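Local structure of phosphate ABC transporter, phosphate-binding protein (Clostridium perfringens, 4Q8R) at residues I76-I81 with E195-K200. The protein probably binds phosphate with high affinity outside the cell and delivers it to an ABC-type transporter for uptake. Residues are numbered along the deposited sequence; the frame is centred on the assembly and turned at random.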
loop_
_atom_site.group_PDB
_atom_site.type_symbol
_atom_site.label_atom_id
_atom_site.label_comp_id
_atom_site.label_asym_id
_atom_site.label_seq_id
_atom_site.Cartn_x
_atom_site.Cartn_y
_atom_site.Cartn_z
ATOM N N ILE A 76 -2.617 -6.768 -10.614
ATOM C CA ILE A 76 -3.265 -5.649 -11.337
ATOM C C ILE A 76 -2.465 -4.342 -11.481
ATOM O O ILE A 76 -2.783 -3.506 -12.331
ATOM C CB ILE A 76 -4.642 -5.284 -10.773
ATOM C CG1 ILE A 76 -4.545 -4.861 -9.303
ATOM C CG2 ILE A 76 -5.611 -6.441 -10.883
ATOM C CD1 ILE A 76 -5.874 -4.339 -8.724
ATOM N N ALA A 77 -1.415 -4.223 -10.684
ATOM C CA ALA A 77 -0.512 -3.051 -10.632
ATOM C C ALA A 77 0.700 -3.413 -9.785
ATOM O O ALA A 77 0.673 -4.412 -9.036
ATOM C CB ALA A 77 -1.195 -1.821 -10.073
ATOM N N TYR A 78 1.752 -2.606 -9.912
ATOM C CA TYR A 78 2.815 -2.577 -8.894
ATOM C C TYR A 78 2.728 -1.208 -8.246
ATOM O O TYR A 78 2.180 -0.262 -8.830
ATOM C CB TYR A 78 4.173 -2.945 -9.504
ATOM C CG TYR A 78 4.978 -3.930 -8.780
ATOM C CD1 TYR A 78 4.700 -5.310 -8.855
ATOM C CD2 TYR A 78 6.074 -3.494 -7.964
ATOM C CE1 TYR A 78 5.489 -6.218 -8.124
ATOM C CE2 TYR A 78 6.858 -4.385 -7.244
ATOM C CZ TYR A 78 6.570 -5.741 -7.308
ATOM O OH TYR A 78 7.349 -6.599 -6.548
ATOM N N ASP A 79 3.217 -1.111 -7.017
ATOM C CA ASP A 79 3.041 0.057 -6.192
ATOM C C ASP A 79 4.302 0.321 -5.349
ATOM O O ASP A 79 4.803 -0.580 -4.645
ATOM C CB ASP A 79 1.851 -0.127 -5.253
ATOM C CG ASP A 79 1.602 1.064 -4.342
ATOM O OD1 ASP A 79 1.405 2.205 -4.791
ATOM O OD2 ASP A 79 1.519 0.870 -3.131
ATOM N N GLY A 80 4.779 1.555 -5.380
ATOM C CA GLY A 80 5.822 1.991 -4.509
ATOM C C GLY A 80 5.284 2.337 -3.143
ATOM O O GLY A 80 4.120 2.736 -2.979
ATOM N N ILE A 81 6.136 2.151 -2.146
ATOM C CA ILE A 81 5.802 2.587 -0.789
ATOM C C ILE A 81 6.759 3.785 -0.500
ATOM O O ILE A 81 8.001 3.647 -0.518
ATOM C CB ILE A 81 6.029 1.516 0.249
ATOM C CG1 ILE A 81 5.113 0.281 -0.039
ATOM C CG2 ILE A 81 5.795 2.076 1.665
ATOM C CD1 ILE A 81 5.398 -0.889 0.825
ATOM N N GLU A 195 8.255 5.906 -12.024
ATOM C CA GLU A 195 9.394 5.669 -12.930
ATOM C C GLU A 195 10.553 4.911 -12.267
ATOM O O GLU A 195 11.107 3.947 -12.843
ATOM C CB GLU A 195 9.860 6.971 -13.641
ATOM C CG GLU A 195 11.016 6.738 -14.588
ATOM C CD GLU A 195 11.407 7.984 -15.428
ATOM O OE1 GLU A 195 11.154 9.138 -14.981
ATOM O OE2 GLU A 195 11.992 7.821 -16.534
ATOM N N ASN A 196 10.878 5.290 -11.035
ATOM C CA ASN A 196 12.012 4.676 -10.363
ATOM C C ASN A 196 11.666 3.309 -9.740
ATOM O O ASN A 196 12.537 2.494 -9.493
ATOM C CB ASN A 196 12.621 5.646 -9.342
ATOM C CG ASN A 196 13.296 6.806 -10.000
ATOM O OD1 ASN A 196 13.779 6.684 -11.137
ATOM N ND2 ASN A 196 13.351 7.936 -9.306
ATOM N N VAL A 197 10.379 3.041 -9.536
ATOM C CA VAL A 197 9.968 1.681 -9.179
ATOM C C VAL A 197 10.116 0.834 -10.421
ATOM O O VAL A 197 10.698 -0.248 -10.365
ATOM C CB VAL A 197 8.523 1.637 -8.697
ATOM C CG1 VAL A 197 8.042 0.203 -8.567
ATOM C CG2 VAL A 197 8.365 2.435 -7.385
ATOM N N LEU A 198 9.637 1.372 -11.555
ATOM C CA LEU A 198 9.717 0.671 -12.799
ATOM C C LEU A 198 11.155 0.341 -13.156
ATOM O O LEU A 198 11.466 -0.816 -13.446
ATOM C CB LEU A 198 8.992 1.469 -13.906
ATOM C CG LEU A 198 8.784 0.778 -15.244
ATOM C CD1 LEU A 198 8.204 -0.619 -15.071
ATOM C CD2 LEU A 198 7.849 1.647 -16.088
ATOM N N ASN A 199 12.064 1.301 -13.086
ATOM C CA ASN A 199 13.454 0.964 -13.422
ATOM C C ASN A 199 14.254 0.266 -12.305
ATOM O O ASN A 199 15.434 0.074 -12.443
ATOM C CB ASN A 199 14.231 2.193 -13.965
ATOM C CG ASN A 199 14.314 3.307 -12.952
ATOM O OD1 ASN A 199 14.478 3.059 -11.750
ATOM N ND2 ASN A 199 14.200 4.534 -13.415
ATOM N N LYS A 200 13.613 -0.064 -11.189
ATOM C CA LYS A 200 14.184 -0.854 -10.088
ATOM C C LYS A 200 15.157 -0.085 -9.228
ATOM O O LYS A 200 15.760 -0.677 -8.295
ATOM C CB LYS A 200 14.741 -2.208 -10.552
ATOM C CG LYS A 200 13.604 -3.117 -11.054
ATOM C CD LYS A 200 14.004 -4.581 -11.217
ATOM C CE LYS A 200 12.770 -5.480 -11.267
ATOM N NZ LYS A 200 13.059 -6.825 -11.836
#
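Val197 projects from the short helix 194-198 onto the strand face between Tyr78 and Gly80, and its two methyl groups divide the work. CG2 rests on the backbone of Gly80, 3.9 Å from CA, the nearest approach between the two segments. CG1 reaches the tyrosine ring instead: it lies 4.2 Å from Tyr78 CD2, near the plane of the ring, so the methyl meets the ring edge and does not lie over a face. The valine torsion accounts for this split, since chi1 of 170° sets CG1 anti to the backbone N and CG2 anti to the carbonyl carbon, spreading the branches toward two successive outward positions of the strand. Strand alternation supplies the rest: Tyr78 and Gly80 are two residues apart and present the same face, whereas the CB of Asp79 turns away. Because Gly80 has no side chain, the helix can come close, and the CA of Gly80 lies 6.3 Å from the CA of Val197. The union is apolar and small, 109 Å² summed over both sides, and rests on van der Waals contact alone; behind Val197, Asn199 ND2 donates to Asn196 OD1 within the turn. This is helix-on-sheet packing inside the periplasmic binding protein (PBP) superfamily domain: helix 194-198 packs on the long strand 71-86 of the mixed sheet; Ser205 of the antiparallel strand 205-213 touches both Tyr78 and Val197, Phe175 adds to the surroundings of the valine, and on the other face Asp79 forms a salt bridge with Arg206 while Ile81 meets helix 130-139.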